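Oxidoreductase, 2OG-Fe(II) oxygenase family (Burkholderia pseudomallei, PDB 6N1F) binds an iron(III) ion and is probably an iron-dependent oxidoreductase of the 2-oxoglutarate oxygenase type. Local coordinates at residues Met94-Gly99 and Ala159-Tyr164; Leu114-Leu117 and Arg121-Arg124; Asp128-Arg133 and Tyr164-Val169; Gly179-His184 and Thr199-Ser204. All coordinates share one frame; numbering follows the deposited sequence.

Contact 1. Residues Met94-Gly99 and Ala159-Tyr164; sequences MVDRAG and ASNPDY
One carboxylate oxygen, OD2 of D96, is gripped by two side chains of the loop 159-164. The phenol of Y164 donates the shorter bond, OH to OD2 at 2.6 Å, and OD2 of D96 accepts it with its anti lone pair, the one turned away from OD1. The amide of N161 gives the second, ND2 to OD2 at 2.9 Å, with a bent N-H...O angle of 146°; it arrives on the syn side but 25° out of the carboxylate plane. R139 forms a salt bridge to the same oxygen. Three donors thus converge on this buried oxygen, which suits a carboxylate, whose probable negative charge they would help to balance.

CG of D96 stands anti to the backbone N (chi1 -172°), a setting that extends the carboxylate across to the loop. N161 does double duty. While ND2 reaches D96, OD1 accepts the backbone N of D163 at 2.9 Å in an Asx turn, which fixes the rotation of the amide. CB of N161 also lies 3.5 Å above the centre of the Y164 ring, and F225 stacks on that ring as well.

Asparagine thus opens a type I beta turn, N161 to Y164, whose last side chain returns to the same acceptor. The Y164 side chain lies about 5 Å from that of the iron ligand D157 and about 8 Å from the iron, so the turn borders the metal site of this 2OG-Fe(II) oxygenase family member.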
loop_
_atom_site.group_PDB
_atom_site.type_symbol
_atom_site.label_atom_id
_atom_site.label_comp_id
_atom_site.label_asym_id
_atom_site.label_seq_id
_atom_site.Cartn_x
_atom_site.Cartn_y
_atom_site.Cartn_z
HETATM N N MSE A 94 10.007 -0.617 -7.485
HETATM C CA MSE A 94 10.958 0.383 -7.044
HETATM C C MSE A 94 11.555 0.032 -5.682
HETATM O O MSE A 94 10.809 -0.329 -4.767
HETATM C CB MSE A 94 10.268 1.723 -6.979
HETATM C CG MSE A 94 11.069 2.794 -6.348
HETATM SE SE MSE A 94 10.440 4.446 -7.117
HETATM C CE MSE A 94 11.401 4.394 -8.799
ATOM N N VAL A 95 12.881 0.145 -5.543
ATOM C CA VAL A 95 13.576 -0.177 -4.301
ATOM C C VAL A 95 14.078 1.112 -3.659
ATOM O O VAL A 95 14.294 2.127 -4.325
ATOM C CB VAL A 95 14.745 -1.163 -4.524
ATOM C CG1 VAL A 95 14.265 -2.437 -5.195
ATOM C CG2 VAL A 95 15.842 -0.512 -5.338
ATOM N N ASP A 96 14.296 1.054 -2.336
ATOM C CA ASP A 96 14.639 2.233 -1.534
ATOM C C ASP A 96 15.565 1.825 -0.379
ATOM O O ASP A 96 15.208 1.887 0.799
ATOM C CB ASP A 96 13.373 2.919 -1.014
ATOM C CG ASP A 96 13.661 4.248 -0.349
ATOM O OD1 ASP A 96 14.764 4.787 -0.567
ATOM O OD2 ASP A 96 12.791 4.748 0.395
ATOM N N ARG A 97 16.797 1.438 -0.714
ATOM C CA ARG A 97 17.713 0.860 0.264
ATOM C C ARG A 97 18.274 1.902 1.229
ATOM O O ARG A 97 18.432 3.080 0.891
ATOM C CB ARG A 97 18.876 0.163 -0.437
ATOM C CG ARG A 97 18.449 -0.988 -1.304
ATOM C CD ARG A 97 19.642 -1.742 -1.826
ATOM N NE ARG A 97 19.292 -2.452 -3.048
ATOM C CZ ARG A 97 19.439 -1.949 -4.267
ATOM N NH1 ARG A 97 19.939 -0.730 -4.431
ATOM N NH2 ARG A 97 19.090 -2.665 -5.327
ATOM N N ALA A 98 18.607 1.434 2.437
ATOM C CA ALA A 98 19.131 2.303 3.486
ATOM C C ALA A 98 20.355 3.061 2.997
ATOM O O ALA A 98 21.296 2.470 2.460
ATOM C CB ALA A 98 19.485 1.483 4.730
ATOM N N GLY A 99 20.331 4.377 3.178
ATOM C CA GLY A 99 21.403 5.230 2.714
ATOM C C GLY A 99 21.354 5.585 1.245
ATOM O O GLY A 99 22.223 6.334 0.780
ATOM N N ALA A 159 10.484 2.223 9.972
ATOM C CA ALA A 159 11.757 1.573 10.269
ATOM C C ALA A 159 12.597 1.366 9.012
ATOM O O ALA A 159 13.831 1.396 9.081
ATOM C CB ALA A 159 11.519 0.237 10.970
ATOM N N SER A 160 11.953 1.140 7.863
ATOM C CA SER A 160 12.701 1.035 6.612
ATOM C C SER A 160 13.204 2.398 6.156
ATOM O O SER A 160 14.297 2.506 5.588
ATOM C CB SER A 160 11.831 0.406 5.526
ATOM O OG SER A 160 11.483 -0.918 5.870
ATOM N N ASN A 161 12.422 3.445 6.394
ATOM C CA ASN A 161 12.765 4.798 5.982
ATOM C C ASN A 161 11.971 5.767 6.849
ATOM O O ASN A 161 10.739 5.813 6.756
ATOM C CB ASN A 161 12.469 4.992 4.494
ATOM C CG ASN A 161 12.926 6.348 3.960
ATOM O OD1 ASN A 161 12.939 7.348 4.678
ATOM N ND2 ASN A 161 13.295 6.383 2.687
ATOM N N PRO A 162 12.637 6.552 7.702
ATOM C CA PRO A 162 11.907 7.439 8.621
ATOM C C PRO A 162 11.129 8.544 7.934
ATOM O O PRO A 162 10.386 9.257 8.616
ATOM C CB PRO A 162 13.027 8.028 9.490
ATOM C CG PRO A 162 14.217 8.010 8.595
ATOM C CD PRO A 162 14.095 6.730 7.813
ATOM N N ASP A 163 11.273 8.717 6.623
ATOM C CA ASP A 163 10.588 9.781 5.900
ATOM C C ASP A 163 9.339 9.303 5.170
ATOM O O ASP A 163 8.682 10.109 4.510
ATOM C CB ASP A 163 11.550 10.447 4.905
ATOM C CG ASP A 163 12.747 11.078 5.587
ATOM O OD1 ASP A 163 12.555 11.862 6.541
ATOM O OD2 ASP A 163 13.892 10.781 5.182
ATOM N N TYR A 164 8.989 8.024 5.264
ATOM C CA TYR A 164 7.725 7.570 4.693
ATOM C C TYR A 164 6.572 8.168 5.486
ATOM O O TYR A 164 6.492 7.976 6.703
ATOM C CB TYR A 164 7.633 6.051 4.724
ATOM C CG TYR A 164 8.521 5.304 3.769
ATOM C CD1 TYR A 164 9.163 5.943 2.729
ATOM C CD2 TYR A 164 8.699 3.938 3.910
ATOM C CE1 TYR A 164 9.970 5.236 1.858
ATOM C CE2 TYR A 164 9.489 3.229 3.051
ATOM C CZ TYR A 164 10.124 3.873 2.031
ATOM O OH TYR A 164 10.911 3.134 1.183
#

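Contact 2. Residues Leu114-Leu117 and Arg121-Arg124; sequences LNLL and RRTR
L117 and R122 bring their CA atoms to within 6.2 Å where helix 109-117 ends and helix 120-130 begins, two consecutive helices joined by a tight two-residue turn. The turn leaves the last carbonyls of the first helix facing the first turn of the second, and R122 is the residue that meets them. Its CB packs against O of L117 at 3.1 Å, a close approach of aliphatic carbon to carbonyl oxygen.

Beyond CB the arginine chain bends at chi2 (57°) and again at chi3 (66°), folding back over the helix end instead of reaching out into solvent. That path brings NE to O of L116 at 3.4 Å, a weak hydrogen bond with an N-H...O angle of 140°. The main partners of the guanidinium lie outside the pair: NH2 forms salt bridges with D119, in the turn itself, and E61 on helix 59-70, while NH1 donates to O of A56. A long chain with several N-H groups suits such a place, since one residue can join the turn and two other parts of the chain.

L116 and R122 run side by side and point the same way. L116 also packs on helix 59-70, whereas L117 turns from R122 toward strands 137-147 and 218-227, where a branched apolar residue suits the interior. Near the guanidinium, CD2 of L116 touches NH2 of R122 at 3.4 Å.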
loop_
_atom_site.group_PDB
_atom_site.type_symbol
_atom_site.label_atom_id
_atom_site.label_comp_id
_atom_site.label_asym_id
_atom_site.label_seq_id
_atom_site.Cartn_x
_atom_site.Cartn_y
_atom_site.Cartn_z
ATOM N N LEU A 114 4.389 2.223 -12.716
ATOM C CA LEU A 114 4.663 3.448 -11.980
ATOM C C LEU A 114 4.058 4.672 -12.661
ATOM O O LEU A 114 3.608 5.595 -11.972
ATOM C CB LEU A 114 6.171 3.597 -11.834
ATOM C CG LEU A 114 6.711 4.528 -10.763
ATOM C CD1 LEU A 114 5.860 4.471 -9.528
ATOM C CD2 LEU A 114 8.124 4.098 -10.430
ATOM N N ASN A 115 4.045 4.700 -14.005
ATOM C CA ASN A 115 3.472 5.833 -14.735
ATOM C C ASN A 115 2.010 6.034 -14.370
ATOM O O ASN A 115 1.548 7.173 -14.232
ATOM C CB ASN A 115 3.592 5.629 -16.254
ATOM C CG ASN A 115 4.987 5.928 -16.801
ATOM O OD1 ASN A 115 5.762 6.689 -16.218
ATOM N ND2 ASN A 115 5.304 5.329 -17.946
ATOM N N LEU A 116 1.260 4.940 -14.242
ATOM C CA LEU A 116 -0.128 5.033 -13.811
ATOM C C LEU A 116 -0.220 5.555 -12.387
ATOM O O LEU A 116 -1.048 6.423 -12.080
ATOM C CB LEU A 116 -0.797 3.664 -13.915
ATOM C CG LEU A 116 -1.554 3.400 -15.204
ATOM C CD1 LEU A 116 -1.739 1.910 -15.413
ATOM C CD2 LEU A 116 -2.893 4.089 -15.133
ATOM N N LEU A 117 0.607 5.005 -11.492
ATOM C CA LEU A 117 0.531 5.396 -10.091
ATOM C C LEU A 117 0.822 6.877 -9.924
ATOM O O LEU A 117 0.250 7.530 -9.042
ATOM C CB LEU A 117 1.509 4.558 -9.260
ATOM C CG LEU A 117 1.265 3.052 -9.215
ATOM C CD1 LEU A 117 2.208 2.404 -8.186
ATOM C CD2 LEU A 117 -0.191 2.749 -8.878
ATOM N N ARG A 121 -3.920 12.339 -12.709
ATOM C CA ARG A 121 -5.121 11.974 -11.965
ATOM C C ARG A 121 -4.773 11.470 -10.565
ATOM O O ARG A 121 -5.373 11.905 -9.578
ATOM C CB ARG A 121 -5.912 10.921 -12.740
ATOM C CG ARG A 121 -7.065 10.317 -11.971
ATOM C CD ARG A 121 -7.795 9.295 -12.833
ATOM N NE ARG A 121 -8.821 8.603 -12.064
ATOM C CZ ARG A 121 -9.590 7.622 -12.526
ATOM N NH1 ARG A 121 -9.471 7.195 -13.780
ATOM N NH2 ARG A 121 -10.481 7.066 -11.719
ATOM N N ARG A 122 -3.786 10.581 -10.453
ATOM C CA ARG A 122 -3.452 10.052 -9.133
ATOM C C ARG A 122 -2.734 11.083 -8.275
ATOM O O ARG A 122 -2.950 11.131 -7.061
ATOM C CB ARG A 122 -2.605 8.792 -9.262
ATOM C CG ARG A 122 -3.366 7.507 -8.933
ATOM C CD ARG A 122 -4.597 7.327 -9.794
ATOM N NE ARG A 122 -4.226 7.117 -11.180
ATOM C CZ ARG A 122 -5.017 6.570 -12.091
ATOM N NH1 ARG A 122 -6.238 6.162 -11.764
ATOM N NH2 ARG A 122 -4.584 6.425 -13.334
ATOM N N THR A 123 -1.901 11.928 -8.888
ATOM C CA THR A 123 -1.190 12.954 -8.132
ATOM C C THR A 123 -2.158 13.952 -7.507
ATOM O O THR A 123 -1.999 14.348 -6.346
ATOM C CB THR A 123 -0.196 13.673 -9.042
ATOM O OG1 THR A 123 0.665 12.706 -9.651
ATOM C CG2 THR A 123 0.637 14.679 -8.246
ATOM N N ARG A 124 -3.155 14.399 -8.273
ATOM C CA ARG A 124 -4.178 15.263 -7.695
ATOM C C ARG A 124 -4.969 14.527 -6.621
ATOM O O ARG A 124 -5.269 15.097 -5.566
ATOM C CB ARG A 124 -5.122 15.766 -8.776
ATOM C CG ARG A 124 -4.528 16.779 -9.731
ATOM C CD ARG A 124 -4.175 18.064 -9.010
ATOM N NE ARG A 124 -4.063 19.177 -9.946
ATOM C CZ ARG A 124 -3.686 20.406 -9.609
ATOM N NH1 ARG A 124 -3.373 20.685 -8.348
ATOM N NH2 ARG A 124 -3.613 21.351 -10.538
#

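Contact 3. Residues Asp128-Arg133 and Tyr164-Val169; sequences DMFGTR and YEFSVV
F130 and F166 lie almost flat against one another, their planes only 9° apart and their ring centroids separated by 4.0 Å. This is an offset, parallel-displaced stack, and it makes up nearly the whole contact. The displacement is easy to follow atom by atom: CD2 of F166 sits 3.4 Å above the centre of the F130 ring, whereas CD1 of F130 lies toward the rim of the F166 ring. Edge carbons are thereby set over the neighbouring ring, which avoids the unfavourable overlap of two fully eclipsed pi clouds. CE1 of F130 comes to 3.5 Å from CG of F166.

The side chains slide past each other in opposite directions, one from the helix end and the other from the strand. Both place CG anti to the carbonyl carbon (chi1 -59° in F130, -63° in F166), but their rings are rotated differently about CB-CG, and this lets planes hung from such different backbones become nearly parallel. The CA atoms of F130 and F166 are 8.4 Å apart, a gap that the two flat apolar rings fill by lying one over the other.

Just after F130, G131 leaves the helix with positive phi, a conformation that favours glycine. On the other side, E165 and F166 both face Y226 in a classic beta bulge where the chain leads into strand 166-171. Y226 meets F130 edge-to-face, and F130 also touches V202 of strand 200-204, while L43 of helix 36-45 packs on F166; the stack therefore joins the end of helix 120-130 to the seven-stranded sheet.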
loop_
_atom_site.group_PDB
_atom_site.type_symbol
_atom_site.label_atom_id
_atom_site.label_comp_id
_atom_site.label_asym_id
_atom_site.label_seq_id
_atom_site.Cartn_x
_atom_site.Cartn_y
_atom_site.Cartn_z
ATOM N N ASP A 128 -4.975 15.807 -2.691
ATOM C CA ASP A 128 -6.128 16.172 -1.877
ATOM C C ASP A 128 -6.252 15.259 -0.661
ATOM O O ASP A 128 -6.611 15.710 0.434
ATOM C CB ASP A 128 -7.397 16.103 -2.717
ATOM C CG ASP A 128 -7.408 17.136 -3.828
ATOM O OD1 ASP A 128 -6.409 17.878 -3.947
ATOM O OD2 ASP A 128 -8.408 17.202 -4.569
HETATM N N MSE A 129 -5.954 13.981 -0.841
HETATM C CA MSE A 129 -6.142 12.960 0.180
HETATM C C MSE A 129 -5.247 13.272 1.362
HETATM O O MSE A 129 -5.662 13.170 2.512
HETATM C CB MSE A 129 -5.845 11.570 -0.404
HETATM C CG MSE A 129 -5.624 10.463 0.596
HETATM SE SE MSE A 129 -7.268 9.518 1.013
HETATM C CE MSE A 129 -7.866 9.006 -0.771
ATOM N N PHE A 130 -4.017 13.683 1.059
ATOM C CA PHE A 130 -3.062 14.023 2.096
ATOM C C PHE A 130 -3.291 15.421 2.646
ATOM O O PHE A 130 -2.795 15.736 3.733
ATOM C CB PHE A 130 -1.626 13.881 1.566
ATOM C CG PHE A 130 -1.286 12.491 1.064
ATOM C CD1 PHE A 130 -2.043 11.389 1.437
ATOM C CD2 PHE A 130 -0.209 12.293 0.214
ATOM C CE1 PHE A 130 -1.739 10.114 0.965
ATOM C CE2 PHE A 130 0.107 11.022 -0.266
ATOM C CZ PHE A 130 -0.666 9.932 0.113
ATOM N N GLY A 131 -4.027 16.262 1.929
ATOM C CA GLY A 131 -4.319 17.596 2.419
ATOM C C GLY A 131 -3.138 18.542 2.467
ATOM O O GLY A 131 -3.024 19.328 3.416
ATOM N N THR A 132 -2.255 18.494 1.467
ATOM C CA THR A 132 -1.141 19.429 1.393
ATOM C C THR A 132 -0.866 19.777 -0.062
ATOM O O THR A 132 -1.209 19.030 -0.982
ATOM C CB THR A 132 0.138 18.871 2.047
ATOM O OG1 THR A 132 1.092 19.921 2.243
ATOM C CG2 THR A 132 0.759 17.843 1.158
ATOM N N ARG A 133 -0.254 20.935 -0.258
ATOM C CA ARG A 133 0.196 21.316 -1.586
ATOM C C ARG A 133 1.568 20.750 -1.901
ATOM O O ARG A 133 1.983 20.778 -3.066
ATOM C CB ARG A 133 0.217 22.838 -1.716
ATOM N N TYR A 164 8.989 8.024 5.264
ATOM C CA TYR A 164 7.725 7.570 4.693
ATOM C C TYR A 164 6.572 8.168 5.486
ATOM O O TYR A 164 6.492 7.976 6.703
ATOM C CB TYR A 164 7.633 6.051 4.724
ATOM C CG TYR A 164 8.521 5.304 3.769
ATOM C CD1 TYR A 164 9.163 5.943 2.729
ATOM C CD2 TYR A 164 8.699 3.938 3.910
ATOM C CE1 TYR A 164 9.970 5.236 1.858
ATOM C CE2 TYR A 164 9.489 3.229 3.051
ATOM C CZ TYR A 164 10.124 3.873 2.031
ATOM O OH TYR A 164 10.911 3.134 1.183
ATOM N N GLU A 165 5.670 8.881 4.809
ATOM C CA GLU A 165 4.507 9.463 5.474
ATOM C C GLU A 165 3.236 8.662 5.268
ATOM O O GLU A 165 2.388 8.596 6.161
ATOM C CB GLU A 165 4.251 10.877 4.973
ATOM C CG GLU A 165 5.084 11.940 5.596
ATOM C CD GLU A 165 4.643 13.294 5.119
ATOM O OE1 GLU A 165 5.498 14.053 4.622
ATOM O OE2 GLU A 165 3.427 13.577 5.215
ATOM N N PHE A 166 3.055 8.092 4.091
ATOM C CA PHE A 166 1.839 7.364 3.798
ATOM C C PHE A 166 2.200 6.132 3.009
ATOM O O PHE A 166 3.222 6.081 2.322
ATOM C CB PHE A 166 0.819 8.192 3.011
ATOM C CG PHE A 166 0.318 9.393 3.746
ATOM C CD1 PHE A 166 -0.646 9.266 4.738
ATOM C CD2 PHE A 166 0.809 10.653 3.444
ATOM C CE1 PHE A 166 -1.109 10.385 5.416
ATOM C CE2 PHE A 166 0.353 11.771 4.116
ATOM C CZ PHE A 166 -0.604 11.638 5.105
ATOM N N SER A 167 1.342 5.143 3.132
ATOM C CA SER A 167 1.429 3.902 2.404
ATOM C C SER A 167 0.125 3.729 1.638
ATOM O O SER A 167 -0.940 4.108 2.130
ATOM C CB SER A 167 1.662 2.736 3.385
ATOM O OG SER A 167 1.588 1.501 2.715
ATOM N N VAL A 168 0.211 3.186 0.425
ATOM C CA VAL A 168 -0.951 2.905 -0.408
ATOM C C VAL A 168 -0.892 1.441 -0.808
ATOM O O VAL A 168 0.172 0.938 -1.183
ATOM C CB VAL A 168 -1.017 3.801 -1.665
ATOM C CG1 VAL A 168 -2.245 3.475 -2.453
ATOM C CG2 VAL A 168 -1.038 5.258 -1.260
ATOM N N VAL A 169 -2.030 0.756 -0.721
ATOM C CA VAL A 169 -2.110 -0.673 -0.995
ATOM C C VAL A 169 -3.314 -0.934 -1.865
ATOM O O VAL A 169 -4.447 -0.656 -1.457
ATOM C CB VAL A 169 -2.209 -1.502 0.291
ATOM C CG1 VAL A 169 -2.143 -2.964 -0.063
ATOM C CG2 VAL A 169 -1.101 -1.121 1.214
#

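Contact 4. Residues Gly179-His184 and Thr199-Ser204; sequences GEFVVH and TVIVTS
F181 and I201 form the close-packed part of this contact, with CE2 of the ring 3.9 Å from CG2 of the isoleucine. CD1 of I201 reaches back to CB of F181, also at 3.9 Å, so the two branches of the isoleucine follow the phenylalanine from its stem to its ring. T203 extends the same surface: CG2 of T203 touches CZ of F181, at the far end of the ring, at 3.8 Å. With CG anti to the backbone N (chi1 179°), F181 projects its ring across the gap between the strands.

The packing is looser beside V183, whose CG2 comes only to 4.2 Å from OG1 of T203. That hydroxyl is turned to T48 of strand 48-51, to which it is hydrogen-bonded. Threonine suits the place, offering a methyl to the ring and a polar atom to the next strand. This looser side is buried too; the neighbouring H184 is partly exposed.

The strands 181-184 and 200-204 run nearly parallel, 20° apart, but their axes stay 9.9 Å from each other, the spacing of facing sheets rather than of hydrogen-bonded neighbours. F181 also meets the ring of the iron ligand H209. Two sheets packed face to face around a metal site are characteristic of the double-stranded beta-helix, or jelly-roll, core of 2OG-Fe(II) oxygenases.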
loop_
_atom_site.group_PDB
_atom_site.type_symbol
_atom_site.label_atom_id
_atom_site.label_comp_id
_atom_site.label_asym_id
_atom_site.label_seq_id
_atom_site.Cartn_x
_atom_site.Cartn_y
_atom_site.Cartn_z
ATOM N N GLY A 179 -6.248 -12.664 6.021
ATOM C CA GLY A 179 -5.442 -11.627 5.393
ATOM C C GLY A 179 -5.866 -10.204 5.697
ATOM O O GLY A 179 -5.660 -9.306 4.863
ATOM N N GLU A 180 -6.448 -9.962 6.868
ATOM C CA GLU A 180 -6.851 -8.606 7.202
ATOM C C GLU A 180 -5.638 -7.708 7.438
ATOM O O GLU A 180 -4.623 -8.115 8.010
ATOM C CB GLU A 180 -7.758 -8.588 8.424
ATOM C CG GLU A 180 -9.079 -9.330 8.245
ATOM C CD GLU A 180 -8.959 -10.794 8.597
ATOM O OE1 GLU A 180 -7.810 -11.238 8.827
ATOM O OE2 GLU A 180 -10.002 -11.494 8.653
ATOM N N PHE A 181 -5.751 -6.478 6.970
ATOM C CA PHE A 181 -4.783 -5.445 7.280
ATOM C C PHE A 181 -5.206 -4.803 8.601
ATOM O O PHE A 181 -6.293 -4.225 8.687
ATOM C CB PHE A 181 -4.736 -4.437 6.131
ATOM C CG PHE A 181 -3.794 -3.337 6.354
ATOM C CD1 PHE A 181 -2.442 -3.528 6.149
ATOM C CD2 PHE A 181 -4.245 -2.104 6.797
ATOM C CE1 PHE A 181 -1.553 -2.505 6.385
ATOM C CE2 PHE A 181 -3.361 -1.078 7.016
ATOM C CZ PHE A 181 -2.011 -1.283 6.818
ATOM N N VAL A 182 -4.374 -4.937 9.639
ATOM C CA VAL A 182 -4.717 -4.467 10.976
ATOM C C VAL A 182 -3.726 -3.402 11.417
ATOM O O VAL A 182 -2.515 -3.648 11.439
ATOM C CB VAL A 182 -4.743 -5.617 11.989
ATOM C CG1 VAL A 182 -5.213 -5.098 13.323
ATOM C CG2 VAL A 182 -5.649 -6.733 11.482
ATOM N N VAL A 183 -4.254 -2.241 11.820
ATOM C CA VAL A 183 -3.487 -1.130 12.370
ATOM C C VAL A 183 -3.694 -1.081 13.873
ATOM O O VAL A 183 -4.825 -1.225 14.361
ATOM C CB VAL A 183 -3.916 0.209 11.736
ATOM C CG1 VAL A 183 -3.051 1.347 12.252
ATOM C CG2 VAL A 183 -3.886 0.126 10.229
ATOM N N HIS A 184 -2.605 -0.834 14.609
ATOM C CA HIS A 184 -2.587 -0.801 16.070
ATOM C C HIS A 184 -2.138 0.567 16.578
ATOM O O HIS A 184 -1.024 0.715 17.100
ATOM C CB HIS A 184 -1.670 -1.891 16.617
ATOM C CG HIS A 184 -2.134 -3.279 16.303
ATOM N ND1 HIS A 184 -2.728 -4.087 17.243
ATOM C CD2 HIS A 184 -2.104 -3.993 15.157
ATOM C CE1 HIS A 184 -3.041 -5.245 16.693
ATOM N NE2 HIS A 184 -2.672 -5.216 15.427
ATOM N N THR A 199 -10.145 -2.715 -4.018
ATOM C CA THR A 199 -10.074 -1.725 -2.958
ATOM C C THR A 199 -8.639 -1.246 -2.778
ATOM O O THR A 199 -7.674 -1.894 -3.187
ATOM C CB THR A 199 -10.590 -2.263 -1.613
ATOM O OG1 THR A 199 -9.714 -3.290 -1.127
ATOM C CG2 THR A 199 -12.019 -2.795 -1.726
ATOM N N VAL A 200 -8.517 -0.090 -2.133
ATOM C CA VAL A 200 -7.254 0.601 -1.928
ATOM C C VAL A 200 -7.237 1.100 -0.491
ATOM O O VAL A 200 -8.166 1.788 -0.054
ATOM C CB VAL A 200 -7.089 1.780 -2.912
ATOM C CG1 VAL A 200 -5.824 2.552 -2.617
ATOM C CG2 VAL A 200 -7.105 1.281 -4.356
ATOM N N ILE A 201 -6.194 0.749 0.248
ATOM C CA ILE A 201 -6.023 1.204 1.620
ATOM C C ILE A 201 -4.967 2.301 1.607
ATOM O O ILE A 201 -3.948 2.184 0.915
ATOM C CB ILE A 201 -5.648 0.028 2.556
ATOM C CG1 ILE A 201 -6.806 -0.979 2.608
ATOM C CG2 ILE A 201 -5.297 0.515 3.993
ATOM C CD1 ILE A 201 -6.503 -2.343 3.296
ATOM N N VAL A 202 -5.247 3.403 2.295
ATOM C CA VAL A 202 -4.287 4.479 2.498
ATOM C C VAL A 202 -4.087 4.592 3.993
ATOM O O VAL A 202 -5.064 4.622 4.749
ATOM C CB VAL A 202 -4.771 5.816 1.909
ATOM C CG1 VAL A 202 -3.691 6.875 2.070
ATOM C CG2 VAL A 202 -5.144 5.656 0.436
ATOM N N THR A 203 -2.840 4.584 4.434
ATOM C CA THR A 203 -2.620 4.589 5.870
ATOM C C THR A 203 -1.385 5.412 6.196
ATOM O O THR A 203 -0.453 5.508 5.392
ATOM C CB THR A 203 -2.526 3.145 6.428
ATOM O OG1 THR A 203 -2.281 3.201 7.836
ATOM C CG2 THR A 203 -1.416 2.358 5.772
ATOM N N SER A 204 -1.428 6.064 7.361
ATOM C CA SER A 204 -0.286 6.811 7.869
ATOM C C SER A 204 0.746 5.863 8.459
ATOM O O SER A 204 0.408 4.955 9.221
ATOM C CB SER A 204 -0.721 7.809 8.940
ATOM O OG SER A 204 0.416 8.432 9.528
#

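How the contacts relate
Along the chain, contact 2 is nested inside the loop closed by contact 1, the segments of contacts 1 and 3 alternate and share Y164, and contact 4 comes last. Contacts 2 and 3, with centres about 13 Å apart, use successive parts of helix 120-130. Contacts 3 and 4, with centres about 14 Å apart, meet in the seven-stranded sheet, where 166-171 and 200-204 are antiparallel neighbours: V169 O and I201 N are 2.8 Å apart, a probable hydrogen bond. Contacts 1 and 2 have centres about 21 Å apart yet touch through M94 and L114. Contact 3 joins helix 120-130 to one face of the large sheet, contact 4 the smaller sheet to the opposite face; contacts 1 and 4 lie nearer the iron.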